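Local coordinates for L-cysteine S-thiosulfotransferase subunit SoxA (Paracoccus denitrificans, PDB 2C1D), which forms, with SoxX, the heme enzyme that joins thiosulfate to a cysteine of the sulfur carrier SoxYZ, passing electrons to cytochrome c, at residues I9-G14 with R51-N56; V16-K21 with S256-S261. One frame throughout, in Å; residues are numbered along the deposited sequence.

Interaction 1 of 2, residues I9-G14 with R51-N56. With ZN (zinc ion), chain M.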
# COMPACT_ATOMS: atom_id res chain seq x y z
N ILE A 9 -5.79 -19.48 15.39
CA ILE A 9 -7.10 -18.90 15.56
C ILE A 9 -7.99 -19.89 16.28
O ILE A 9 -8.07 -21.04 15.88
CB ILE A 9 -7.70 -18.50 14.18
CG1 ILE A 9 -6.73 -17.56 13.42
CG2 ILE A 9 -9.05 -17.83 14.38
CD1 ILE A 9 -7.20 -17.16 12.02
N GLU A 10 -8.65 -19.46 17.35
CA GLU A 10 -9.74 -20.24 17.94
C GLU A 10 -10.99 -20.12 17.09
O GLU A 10 -11.45 -19.03 16.82
CB GLU A 10 -10.08 -19.77 19.36
CG GLU A 10 -8.96 -19.92 20.36
CD GLU A 10 -9.41 -19.74 21.79
OE1 GLU A 10 -8.56 -20.00 22.65
OE2 GLU A 10 -10.58 -19.34 22.06
N THR A 11 -11.55 -21.25 16.70
CA THR A 11 -12.76 -21.28 15.88
C THR A 11 -13.81 -22.26 16.42
O THR A 11 -13.58 -22.96 17.41
CB THR A 11 -12.43 -21.67 14.43
OG1 THR A 11 -12.38 -23.10 14.31
CG2 THR A 11 -11.04 -21.19 14.01
N ASP A 12 -14.93 -22.30 15.72
CA ASP A 12 -16.04 -23.21 16.01
C ASP A 12 -15.76 -24.67 15.72
O ASP A 12 -16.45 -25.54 16.25
CB ASP A 12 -17.30 -22.79 15.23
CG ASP A 12 -18.19 -21.88 16.02
OD1 ASP A 12 -19.16 -21.32 15.44
OD2 ASP A 12 -18.00 -21.65 17.24
N SER A 13 -14.77 -24.96 14.88
CA SER A 13 -14.38 -26.34 14.62
C SER A 13 -12.91 -26.62 15.00
O SER A 13 -12.26 -27.49 14.43
CB SER A 13 -14.72 -26.74 13.17
OG SER A 13 -14.13 -25.85 12.21
N GLY A 14 -12.40 -25.88 15.98
CA GLY A 14 -11.07 -26.13 16.52
C GLY A 14 -10.01 -25.11 16.11
O GLY A 14 -10.29 -24.22 15.31
N ARG A 51 -7.04 -13.44 16.53
CA ARG A 51 -6.73 -14.71 17.22
C ARG A 51 -7.91 -15.60 17.49
O ARG A 51 -7.73 -16.77 17.78
CB ARG A 51 -6.08 -14.50 18.58
CG ARG A 51 -4.77 -13.86 18.53
CD ARG A 51 -4.09 -13.68 19.89
NE ARG A 51 -2.78 -14.21 19.63
CZ ARG A 51 -1.67 -13.54 19.54
NH1 ARG A 51 -1.56 -12.27 19.85
NH2 ARG A 51 -0.61 -14.23 19.19
N ASP A 52 -9.11 -15.03 17.47
CA ASP A 52 -10.29 -15.87 17.52
C ASP A 52 -11.52 -15.26 16.88
O ASP A 52 -11.76 -14.06 16.93
CB ASP A 52 -10.60 -16.28 18.95
CG ASP A 52 -11.05 -15.15 19.75
OD1 ASP A 52 -10.19 -14.33 20.12
OD2 ASP A 52 -12.26 -14.99 20.00
N ASP A 53 -12.31 -16.14 16.28
CA ASP A 53 -13.44 -15.73 15.48
C ASP A 53 -14.48 -14.96 16.25
O ASP A 53 -15.15 -14.12 15.67
CB ASP A 53 -14.09 -16.95 14.85
CG ASP A 53 -13.20 -17.58 13.77
OD1 ASP A 53 -12.19 -16.97 13.37
OD2 ASP A 53 -13.45 -18.69 13.27
N PHE A 54 -14.63 -15.25 17.55
CA PHE A 54 -15.61 -14.52 18.36
C PHE A 54 -15.31 -13.01 18.37
O PHE A 54 -16.23 -12.19 18.29
CB PHE A 54 -15.69 -15.11 19.78
CG PHE A 54 -16.81 -14.56 20.62
CD1 PHE A 54 -18.09 -15.13 20.59
CD2 PHE A 54 -16.60 -13.47 21.47
CE1 PHE A 54 -19.13 -14.62 21.38
CE2 PHE A 54 -17.63 -12.96 22.26
CZ PHE A 54 -18.90 -13.54 22.22
N ASP A 55 -14.03 -12.66 18.47
CA ASP A 55 -13.57 -11.27 18.62
C ASP A 55 -13.25 -10.58 17.27
O ASP A 55 -13.05 -9.37 17.23
CB ASP A 55 -12.29 -11.19 19.51
CG ASP A 55 -12.44 -11.84 20.91
OD1 ASP A 55 -13.49 -11.63 21.55
OD2 ASP A 55 -11.48 -12.52 21.48
N ASN A 56 -13.19 -11.35 16.18
CA ASN A 56 -12.77 -10.84 14.87
C ASN A 56 -13.95 -10.11 14.23
O ASN A 56 -14.90 -10.77 13.83
CB ASN A 56 -12.30 -12.00 13.99
CG ASN A 56 -11.69 -11.54 12.67
OD1 ASN A 56 -10.90 -12.28 12.03
ND2 ASN A 56 -12.06 -10.37 12.24
ZN ZN M . -11.67 -14.00 22.46
O HOH W 1 -13.80 -18.33 18.50
O HOH W 2 -15.78 -20.04 14.06
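Glu10 and Asp52 face each other across a single beta bridge, a compact example of how two loops can be clipped together chiefly by backbone bonds. Glu10 N donates to Arg51 O at 2.9 Å, and Asp53 N returns a nearly straight bond to Glu10 O at 3.1 Å, almost along the C=O axis. Packing is closest where Ile9 and Thr11 meet Asp53. Ile9, its CG2 anti to the backbone N (chi1 -55° for CG1), sets that methyl 3.4 Å from Asp53 OD1, while Thr11 CB lies 3.4 Å from Asp53 OD2, the two side chains running side by side. The Asp53 carboxylate thus rests on aliphatic carbon, and its charge is met by Arg146 in a salt bridge. Thr11 OG1 instead serves its own turn, accepting from Ser13 N in an ST turn and bonding Gly14 O at 2.6 Å. An alanine at Thr11 is likely to leave Ser13 N and Gly14 O without this side-chain partner, freeing the turn to shift. The exposed margin at Glu10 and Asp12 is looser and hydrated: one water donates to Glu10 O and accepts a weak bond from Phe54 N, another joins Asp12 N to Asp53 OD2. Asp55 OD2 is the close zinc ligand at 1.8 Å; Asp52 coordinates from farther away, OD2 at 2.7 Å. The bridge probably helps hold this metal-binding loop, whose clustered negative charge the cation probably offsets.

Interaction 2 of 2, residues V16-K21 with S256-S261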
# COMPACT_ATOMS: atom_id res chain seq x y z
N VAL A 16 -7.09 -23.30 14.24
CA VAL A 16 -6.43 -23.33 12.94
C VAL A 16 -5.16 -22.48 12.94
O VAL A 16 -5.17 -21.28 13.21
CB VAL A 16 -7.39 -23.18 11.68
CG1 VAL A 16 -8.79 -22.78 12.06
CG2 VAL A 16 -6.80 -22.30 10.59
N GLU A 17 -4.06 -23.18 12.68
CA GLU A 17 -2.77 -22.59 12.59
C GLU A 17 -2.68 -21.77 11.29
O GLU A 17 -3.11 -22.23 10.23
CB GLU A 17 -1.69 -23.68 12.60
CG GLU A 17 -1.71 -24.56 13.86
CD GLU A 17 -0.57 -25.56 13.89
OE1 GLU A 17 0.21 -25.63 12.89
OE2 GLU A 17 -0.44 -26.28 14.91
N ILE A 18 -2.13 -20.57 11.43
CA ILE A 18 -1.82 -19.69 10.34
C ILE A 18 -0.28 -19.53 10.26
O ILE A 18 0.36 -19.11 11.23
CB ILE A 18 -2.50 -18.31 10.56
CG1 ILE A 18 -4.01 -18.47 10.80
CG2 ILE A 18 -2.21 -17.37 9.39
CD1 ILE A 18 -4.81 -19.17 9.68
N VAL A 19 0.31 -19.89 9.12
CA VAL A 19 1.72 -19.59 8.85
C VAL A 19 1.82 -18.10 8.54
O VAL A 19 1.31 -17.64 7.51
CB VAL A 19 2.30 -20.44 7.66
CG1 VAL A 19 3.75 -20.02 7.32
CG2 VAL A 19 2.28 -21.93 7.99
N THR A 20 2.45 -17.36 9.43
CA THR A 20 2.64 -15.91 9.26
C THR A 20 4.09 -15.49 8.97
O THR A 20 4.38 -14.29 8.85
CB THR A 20 2.19 -15.19 10.53
OG1 THR A 20 2.85 -15.73 11.68
CG2 THR A 20 0.70 -15.41 10.79
N LYS A 21 4.99 -16.47 8.92
CA LYS A 21 6.42 -16.23 8.71
C LYS A 21 6.98 -17.49 8.06
O LYS A 21 6.73 -18.61 8.51
CB LYS A 21 7.10 -15.90 10.05
CG LYS A 21 8.62 -16.14 10.11
CD LYS A 21 9.18 -15.92 11.53
CE LYS A 21 10.74 -15.86 11.52
NZ LYS A 21 11.34 -16.17 12.85
N SER A 256 0.01 -18.64 4.92
CA SER A 256 -1.36 -19.10 4.90
C SER A 256 -2.34 -18.01 4.47
O SER A 256 -2.21 -16.81 4.77
CB SER A 256 -1.82 -19.65 6.26
OG SER A 256 -0.99 -20.69 6.75
N VAL A 257 -3.39 -18.46 3.82
CA VAL A 257 -4.58 -17.67 3.70
C VAL A 257 -5.10 -17.42 5.12
O VAL A 257 -5.43 -18.37 5.82
CB VAL A 257 -5.62 -18.41 2.86
CG1 VAL A 257 -6.90 -17.65 2.84
CG2 VAL A 257 -5.13 -18.59 1.43
N GLU A 258 -5.22 -16.16 5.52
CA GLU A 258 -5.73 -15.83 6.85
C GLU A 258 -7.26 -15.96 6.95
O GLU A 258 -7.79 -16.13 8.06
CB GLU A 258 -5.23 -14.45 7.29
CG GLU A 258 -3.71 -14.46 7.45
CD GLU A 258 -3.06 -13.16 7.88
OE1 GLU A 258 -3.69 -12.30 8.53
OE2 GLU A 258 -1.85 -13.01 7.61
N GLY A 259 -7.94 -15.95 5.80
CA GLY A 259 -9.39 -15.93 5.73
C GLY A 259 -9.86 -14.50 5.66
O GLY A 259 -9.99 -13.95 4.58
N VAL A 260 -10.12 -13.90 6.82
CA VAL A 260 -10.38 -12.47 6.90
C VAL A 260 -9.53 -11.89 8.02
O VAL A 260 -9.67 -12.28 9.19
CB VAL A 260 -11.89 -12.11 7.14
CG1 VAL A 260 -12.70 -12.22 5.85
CG2 VAL A 260 -12.52 -12.94 8.28
N SER A 261 -8.62 -10.99 7.66
CA SER A 261 -7.63 -10.50 8.59
C SER A 261 -8.12 -9.21 9.25
O SER A 261 -9.12 -8.65 8.82
CB SER A 261 -6.29 -10.28 7.90
OG SER A 261 -6.30 -9.11 7.13
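With OG anti to its own carbonyl carbon (chi1 -57°), Ser256 turns its hydroxyl onto the backbone of Val19, and the matching torsion of Ile18 (chi1 -54° for CG1) leaves the CG2 branch directed at the carbons of Ser256 and Glu258. The result illustrates how one small polar residue can stand in for a strand partner. Val19 N donates to Ser256 OG at 2.8 Å, and Ser256 N donates back to Val19 O at 3.1 Å, arriving in the carbonyl plane on a lone pair. Both backbone polar groups of Val19 are thus taken up by a single serine, one through its side chain and the other through its main chain. The hydroxyl also sits close against the valine side chain, 3.4 Å from Val19 CB.

Next to these two bonds lies a patch of aliphatic contact. Ile18 CG2 meets Glu258 CG at 3.8 Å and Ser256 CB at 3.9 Å, the isoleucine and glutamate crossing at about a right angle. More loosely, the Ile18 CD1 methyl approaches the carbonyl oxygen Val257 O at 4.0 Å. Glu258 therefore lends only its methylene part to the contact; its extended chain carries the carboxylate onward to a hydrogen bond with Ser37 and a salt bridge with Arg263. Ile18 also packs on Leu7 and Ile9 of strand 7-9, and Val257 is tied by its backbone to Gly147 and Met148. The segment leading into strand 261-263 is in this way joined to strand 16-22 of the small N-terminal antiparallel sheet. The chemistry implies a reciprocal match: Ser256, which is buried though Val19 is not, uses its OG and N to serve the N and O of Val19, while the charge of Glu258 is probably offset in part by Arg263, with the nearby Glu50 acting against it.

Overall arrangement
Together the two contacts show one small sheet tied to two other parts of the fold, the zinc-bearing loop and the C-terminal region. Interaction 1 joins the turn between strands 7-9 and 16-22 to that loop near the surface, whereas interaction 2 lies deeper and couples strand 16-22 to the C-terminal region. Their centres are 12 Å apart, and they meet directly: Ile9 N lies 2.9 Å from Val16 O in a probable hydrogen bond, and Ile9 CD1 packs 3.7 Å from Ile18 CG1. Chemistry follows depth. The outer contact combines backbone pairing with acidic groups, waters and metal; the inner one relies on a serine hydroxyl, a main-chain bond and aliphatic packing.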